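Local coordinates for probable glutamine-binding lipoprotein GlnH (GLNBP) (Mycobacterium tuberculosis, PDB 6H20) that is an aspartate-specific solute-binding lipoprotein, here holding asparagine, that probably regulates protein kinase G to control glutamate metabolism, at residues A[24-30]-A[124-129]; A[138-144]-A[229-235]. All coordinates share one frame; numbering follows the deposited sequence.

Along the chain the two contacts come in series: interaction 1 joins residues 24-30 to 124-129, and interaction 2 then pairs 138-144 with 229-235. Their centres lie about 14 Å apart, and they touch, Ile124 N lying 2.9 Å from Pro234 O in a probable hydrogen bond, while the Thr28 methyl packs on the Pro234 ring. Interaction 2 belongs to the mixed sheet, in strands 139-148 and 232-240; interaction 1 ties the N-terminal loop to helix 126-129, next to that sheet. Both reach the amino acid pocket, through Arg128 in interaction 1 and Tyr235 in interaction 2, so the short helix held by the disulfide and the paired strands both border one site in this family 3 solute-binding fold.

Interaction 1. Residues A[24-30]-A[124-129]; sequences DCDPTAS and ITCERR. With ASN (asparagine), chain B.
The N-terminal loop 24-30 meets the start of the short helix 126-129 where a type I beta turn from Asp26 to Ala29 sets Pro27 CA 5.3 Å from Cys126 CA. A disulfide locks the two segments: Cys25 SG and Cys126 SG are 2.0 Å apart, with a chi3 of -98°, near the relaxed value for an S-S bond. Pro27 lies alongside this bridge; its CB lies 3.9 Å from both Cys126 SG and Ile124 CG2. Arg129 reaches back from the helix as an extended chain and lays the edge of its guanidinium against the loop. There NE donates to Pro27 O at 2.7 Å, in both the guanidinium and the carbonyl plane, while NH2 donates to a water that weakly bonds Thr28 O. Asn133 OD1 accepts from Arg129 NH1, so the Arg129 guanidinium is held in its rotation by bonds at more than one nitrogen. Thr125 is the N-cap, its OG1 accepting from Arg128 N. The capping bond closes the first turn of the helix, and from it the extended Arg128 chain runs to the bound asparagine; NH1 also donates to Ser123 O. The guanidinium turns its edge to the ligand carboxylate, with two nearly linear bonds: Arg128 NH1 to OXT at 2.8 Å, and Arg128 NH2 to O at 3.0 Å.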
loop_
_atom_site.group_PDB
_atom_site.type_symbol
_atom_site.label_atom_id
_atom_site.label_comp_id
_atom_site.label_asym_id
_atom_site.label_seq_id
_atom_site.Cartn_x
_atom_site.Cartn_y
_atom_site.Cartn_z
ATOM N N ASP A 24 -10.101 8.858 15.844
ATOM C CA ASP A 24 -9.787 9.416 17.158
ATOM C C ASP A 24 -8.336 9.869 17.247
ATOM O O ASP A 24 -8.038 10.931 17.809
ATOM C CB ASP A 24 -10.064 8.369 18.240
ATOM C CG ASP A 24 -11.477 8.447 18.785
ATOM O OD1 ASP A 24 -12.267 9.270 18.280
ATOM O OD2 ASP A 24 -11.795 7.684 19.724
ATOM N N CYS A 25 -7.420 9.087 16.683
ATOM C CA CYS A 25 -5.995 9.297 16.889
ATOM C C CYS A 25 -5.364 10.255 15.886
ATOM O O CYS A 25 -4.178 10.573 16.036
ATOM C CB CYS A 25 -5.254 7.953 16.885
ATOM S SG CYS A 25 -4.811 7.322 15.246
ATOM N N ASP A 26 -6.120 10.739 14.887
ATOM C CA ASP A 26 -5.577 11.567 13.811
ATOM C C ASP A 26 -4.387 10.847 13.188
ATOM O O ASP A 26 -3.237 11.289 13.330
ATOM C CB ASP A 26 -5.162 12.945 14.335
ATOM C CG ASP A 26 -4.780 13.904 13.225
ATOM O OD1 ASP A 26 -5.033 13.596 12.042
ATOM O OD2 ASP A 26 -4.213 14.971 13.541
ATOM N N PRO A 27 -4.626 9.746 12.473
ATOM C CA PRO A 27 -3.526 8.817 12.188
ATOM C C PRO A 27 -2.450 9.377 11.280
ATOM O O PRO A 27 -1.290 8.965 11.410
ATOM C CB PRO A 27 -4.240 7.609 11.561
ATOM C CG PRO A 27 -5.467 8.201 10.944
ATOM C CD PRO A 27 -5.895 9.308 11.865
ATOM N N THR A 28 -2.777 10.304 10.371
ATOM C CA THR A 28 -1.801 10.684 9.354
ATOM C C THR A 28 -0.771 11.703 9.829
ATOM O O THR A 28 0.169 11.984 9.080
ATOM C CB THR A 28 -2.485 11.212 8.094
ATOM O OG1 THR A 28 -3.219 12.399 8.407
ATOM C CG2 THR A 28 -3.428 10.156 7.502
ATOM N N ALA A 29 -0.912 12.263 11.030
ATOM C CA ALA A 29 0.090 13.189 11.540
ATOM C C ALA A 29 1.320 12.423 12.013
ATOM O O ALA A 29 1.207 11.419 12.726
ATOM C CB ALA A 29 -0.488 13.993 12.701
ATOM N N SER A 30 2.502 12.906 11.620
ATOM C CA SER A 30 3.748 12.195 11.898
ATOM C C SER A 30 4.781 13.154 12.493
ATOM O O SER A 30 4.430 14.268 12.884
ATOM C CB SER A 30 4.247 11.513 10.614
ATOM O OG SER A 30 5.389 10.696 10.824
ATOM N N ILE A 124 -2.204 4.086 6.556
ATOM C CA ILE A 124 -1.969 4.536 7.922
ATOM C C ILE A 124 -3.306 4.508 8.649
ATOM O O ILE A 124 -4.245 5.206 8.254
ATOM C CB ILE A 124 -1.401 5.959 7.917
ATOM C CG1 ILE A 124 -0.065 6.050 7.171
ATOM C CG2 ILE A 124 -1.243 6.489 9.356
ATOM C CD1 ILE A 124 0.260 7.490 6.679
ATOM N N THR A 125 -3.395 3.715 9.715
ATOM C CA THR A 125 -4.622 3.622 10.498
ATOM C C THR A 125 -4.299 3.743 11.983
ATOM O O THR A 125 -3.170 3.504 12.420
ATOM C CB THR A 125 -5.378 2.299 10.269
ATOM O OG1 THR A 125 -4.626 1.214 10.824
ATOM C CG2 THR A 125 -5.629 2.057 8.766
ATOM N N CYS A 126 -5.326 4.073 12.764
ATOM C CA CYS A 126 -5.137 4.169 14.207
ATOM C C CYS A 126 -4.791 2.817 14.815
ATOM O O CYS A 126 -3.922 2.729 15.693
ATOM C CB CYS A 126 -6.383 4.759 14.852
ATOM S SG CYS A 126 -6.536 6.521 14.514
ATOM N N GLU A 127 -5.454 1.748 14.365
ATOM C CA GLU A 127 -5.130 0.425 14.892
ATOM C C GLU A 127 -3.687 0.047 14.584
ATOM O O GLU A 127 -2.981 -0.492 15.445
ATOM C CB GLU A 127 -6.095 -0.625 14.337
ATOM C CG GLU A 127 -7.427 -0.686 15.064
ATOM C CD GLU A 127 -7.275 -0.835 16.570
ATOM O OE1 GLU A 127 -7.654 0.103 17.303
ATOM O OE2 GLU A 127 -6.777 -1.889 17.022
ATOM N N ARG A 128 -3.216 0.340 13.366
ATOM C CA ARG A 128 -1.829 0.013 13.046
ATOM C C ARG A 128 -0.857 0.886 13.822
ATOM O O ARG A 128 0.239 0.436 14.168
ATOM C CB ARG A 128 -1.583 0.122 11.540
ATOM C CG ARG A 128 -2.238 -0.997 10.760
ATOM C CD ARG A 128 -2.200 -0.721 9.268
ATOM N NE ARG A 128 -2.839 -1.823 8.548
ATOM C CZ ARG A 128 -2.970 -1.864 7.226
ATOM N NH1 ARG A 128 -2.493 -0.870 6.483
ATOM N NH2 ARG A 128 -3.554 -2.911 6.645
ATOM N N ARG A 129 -1.246 2.125 14.118
ATOM C CA ARG A 129 -0.371 3.017 14.867
ATOM C C ARG A 129 -0.168 2.582 16.312
ATOM O O ARG A 129 0.770 3.065 16.960
ATOM C CB ARG A 129 -0.902 4.443 14.795
ATOM C CG ARG A 129 -0.332 5.199 13.618
ATOM C CD ARG A 129 -0.386 6.698 13.844
ATOM N NE ARG A 129 0.403 7.462 12.877
ATOM C CZ ARG A 129 1.724 7.627 12.940
ATOM N NH1 ARG A 129 2.426 7.066 13.917
ATOM N NH2 ARG A 129 2.346 8.360 12.025
HETATM N N ASN B . -3.684 -0.207 1.346
HETATM C CA ASN B . -4.434 -1.355 1.851
HETATM C C ASN B . -3.858 -1.786 3.188
HETATM O O ASN B . -4.185 -2.876 3.691
HETATM C CB ASN B . -4.402 -2.511 0.849
HETATM C CG ASN B . -3.028 -3.115 0.697
HETATM O OD1 ASN B . -2.016 -2.530 1.071
HETATM N ND2 ASN B . -2.991 -4.320 0.175
HETATM O OXT ASN B . -3.052 -1.022 3.762
HETATM O O HOH W 1 1.420 9.363 9.506
HETATM O O HOH W 2 4.680 9.395 13.811
#

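Interaction 2. Residues A[138-144]-A[229-235]; sequences YLDANQR and DMADQPY
Ala231 O is gripped from opposite faces of its carbonyl plane, by Gln143 N at 2.9 Å and by Gln233 NE2 at 3.1 Å. It lies at one end of an antiparallel strand pair, 139-144 against 232-235, consistent with the paired strands that link the two lobes in periplasmic binding proteins. Ala141 and Gln233 form a hydrogen-bonded pair with two backbone bonds. Where the register slips near Ala231, Asn142 stands in for backbone: CG anti to the backbone N (chi1 -152°) carries OD1 to Ala231 N, 2.9 Å away, and its amide stacks on the Asp229 carboxylate with planes 16° apart. On the same face of the sheet as Asn142, the carboxylates of Asp140 and Asp232 meet closely, OD1 to OD1 at 2.6 Å; one acid may well hold a proton. Asp232 OD1 and Asn142 ND2 also share a water. The Tyr235 ring lies beside Leu139 and Ala141 on the other face, and its OH bonds Asp209 at the ligand pocket. The Gln233 amide oxygen bonds Ser123 and Thr171. Tyr138, its hydroxyl bound to Asp78, receives Tyr235 CB over one face of its ring, 3.9 Å from the centroid.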
loop_
_atom_site.group_PDB
_atom_site.type_symbol
_atom_site.label_atom_id
_atom_site.label_comp_id
_atom_site.label_asym_id
_atom_site.label_seq_id
_atom_site.Cartn_x
_atom_site.Cartn_y
_atom_site.Cartn_z
ATOM N N TYR A 138 2.490 9.573 1.657
ATOM C CA TYR A 138 3.168 9.741 0.375
ATOM C C TYR A 138 2.284 9.486 -0.843
ATOM O O TYR A 138 2.697 9.801 -1.968
ATOM C CB TYR A 138 4.460 8.896 0.303
ATOM C CG TYR A 138 4.269 7.397 0.183
ATOM C CD1 TYR A 138 4.092 6.792 -1.056
ATOM C CD2 TYR A 138 4.297 6.589 1.317
ATOM C CE1 TYR A 138 3.934 5.420 -1.154
ATOM C CE2 TYR A 138 4.142 5.206 1.224
ATOM C CZ TYR A 138 3.948 4.639 -0.024
ATOM O OH TYR A 138 3.791 3.280 -0.111
ATOM N N LEU A 139 1.078 8.966 -0.650
ATOM C CA LEU A 139 0.126 8.804 -1.740
ATOM C C LEU A 139 -1.215 8.543 -1.084
ATOM O O LEU A 139 -1.275 7.813 -0.095
ATOM C CB LEU A 139 0.511 7.598 -2.610
ATOM C CG LEU A 139 -0.313 7.400 -3.886
ATOM C CD1 LEU A 139 -0.057 8.531 -4.856
ATOM C CD2 LEU A 139 0.049 6.065 -4.531
ATOM N N ASP A 140 -2.278 9.148 -1.612
ATOM C CA ASP A 140 -3.611 8.992 -1.032
ATOM C C ASP A 140 -4.515 8.286 -2.032
ATOM O O ASP A 140 -4.872 8.861 -3.068
ATOM C CB ASP A 140 -4.202 10.342 -0.632
ATOM C CG ASP A 140 -5.489 10.194 0.142
ATOM O OD1 ASP A 140 -5.555 9.297 1.013
ATOM O OD2 ASP A 140 -6.437 10.975 -0.112
ATOM N N ALA A 141 -4.891 7.055 -1.722
ATOM C CA ALA A 141 -5.746 6.253 -2.590
ATOM C C ALA A 141 -7.127 6.101 -1.953
ATOM O O ALA A 141 -7.389 6.572 -0.843
ATOM C CB ALA A 141 -5.093 4.893 -2.859
ATOM N N ASN A 142 -8.038 5.456 -2.677
ATOM C CA ASN A 142 -9.356 5.208 -2.107
ATOM C C ASN A 142 -9.887 3.879 -2.617
ATOM O O ASN A 142 -9.733 3.556 -3.804
ATOM C CB ASN A 142 -10.353 6.320 -2.432
ATOM C CG ASN A 142 -11.426 6.455 -1.364
ATOM O OD1 ASN A 142 -12.244 5.547 -1.175
ATOM N ND2 ASN A 142 -11.426 7.588 -0.652
ATOM N N GLN A 143 -10.531 3.130 -1.718
ATOM C CA GLN A 143 -11.026 1.797 -2.062
ATOM C C GLN A 143 -12.175 1.896 -3.062
ATOM O O GLN A 143 -13.139 2.641 -2.842
ATOM C CB GLN A 143 -11.508 1.083 -0.799
ATOM C CG GLN A 143 -11.992 -0.354 -1.077
ATOM C CD GLN A 143 -12.039 -1.188 0.193
ATOM O OE1 GLN A 143 -11.597 -0.751 1.257
ATOM N NE2 GLN A 143 -12.590 -2.399 0.084
ATOM N N ARG A 144 -12.094 1.113 -4.143
ATOM C CA ARG A 144 -13.170 1.048 -5.139
ATOM C C ARG A 144 -13.399 -0.414 -5.525
ATOM O O ARG A 144 -12.956 -1.336 -4.833
ATOM C CB ARG A 144 -12.888 1.975 -6.335
ATOM C CG ARG A 144 -12.801 3.453 -5.930
ATOM C CD ARG A 144 -12.683 4.378 -7.131
ATOM N NE ARG A 144 -13.917 4.374 -7.911
ATOM C CZ ARG A 144 -14.021 4.903 -9.129
ATOM N NH1 ARG A 144 -12.963 5.474 -9.692
ATOM N NH2 ARG A 144 -15.177 4.864 -9.782
ATOM N N ASP A 229 -16.021 6.170 -3.925
ATOM C CA ASP A 229 -14.953 6.020 -2.950
ATOM C C ASP A 229 -15.521 5.338 -1.709
ATOM O O ASP A 229 -16.478 5.831 -1.105
ATOM C CB ASP A 229 -14.410 7.405 -2.600
ATOM C CG ASP A 229 -13.514 7.977 -3.679
ATOM O OD1 ASP A 229 -13.136 7.256 -4.631
ATOM O OD2 ASP A 229 -13.174 9.170 -3.571
ATOM N N MET A 230 -14.956 4.186 -1.341
ATOM C CA MET A 230 -15.483 3.386 -0.244
ATOM C C MET A 230 -14.720 3.561 1.065
ATOM O O MET A 230 -15.260 3.214 2.125
ATOM C CB MET A 230 -15.447 1.894 -0.599
ATOM C CG MET A 230 -16.313 1.530 -1.804
ATOM S SD MET A 230 -15.977 -0.147 -2.383
ATOM C CE MET A 230 -16.465 -1.100 -0.961
ATOM N N ALA A 231 -13.495 4.091 1.018
ATOM C CA ALA A 231 -12.659 4.235 2.207
ATOM C C ALA A 231 -11.311 4.819 1.835
ATOM O O ALA A 231 -10.612 4.268 0.981
ATOM C CB ALA A 231 -12.410 2.876 2.867
ATOM N N ASP A 232 -10.933 5.914 2.488
ATOM C CA ASP A 232 -9.644 6.538 2.228
ATOM C C ASP A 232 -8.496 5.606 2.605
ATOM O O ASP A 232 -8.570 4.850 3.582
ATOM C CB ASP A 232 -9.535 7.803 3.081
ATOM C CG ASP A 232 -8.254 8.551 2.839
ATOM O OD1 ASP A 232 -7.986 8.848 1.659
ATOM O OD2 ASP A 232 -7.526 8.844 3.822
ATOM N N GLN A 233 -7.412 5.681 1.828
ATOM C CA GLN A 233 -6.235 4.826 2.013
ATOM C C GLN A 233 -4.993 5.693 1.906
ATOM O O GLN A 233 -4.373 5.809 0.839
ATOM C CB GLN A 233 -6.208 3.710 0.961
ATOM C CG GLN A 233 -7.522 2.938 0.854
ATOM C CD GLN A 233 -7.842 2.084 2.077
ATOM O OE1 GLN A 233 -6.949 1.626 2.792
ATOM N NE2 GLN A 233 -9.126 1.852 2.306
ATOM N N PRO A 234 -4.596 6.338 2.998
ATOM C CA PRO A 234 -3.401 7.193 2.957
ATOM C C PRO A 234 -2.144 6.378 3.220
ATOM O O PRO A 234 -1.961 5.869 4.336
ATOM C CB PRO A 234 -3.668 8.211 4.078
ATOM C CG PRO A 234 -4.527 7.428 5.096
ATOM C CD PRO A 234 -5.229 6.296 4.332
ATOM N N TYR A 235 -1.281 6.238 2.215
ATOM C CA TYR A 235 -0.109 5.377 2.346
ATOM C C TYR A 235 0.984 6.047 3.164
ATOM O O TYR A 235 1.313 7.218 2.957
ATOM C CB TYR A 235 0.488 5.073 0.974
ATOM C CG TYR A 235 -0.354 4.229 0.050
ATOM C CD1 TYR A 235 -1.574 3.684 0.448
ATOM C CD2 TYR A 235 0.080 3.988 -1.231
ATOM C CE1 TYR A 235 -2.340 2.894 -0.439
ATOM C CE2 TYR A 235 -0.660 3.210 -2.110
ATOM C CZ TYR A 235 -1.860 2.672 -1.716
ATOM O OH TYR A 235 -2.575 1.898 -2.619
HETATM O O HOH W 3 -9.268 9.426 -0.650
HETATM O O HOH W 4 -10.689 0.036 3.917
#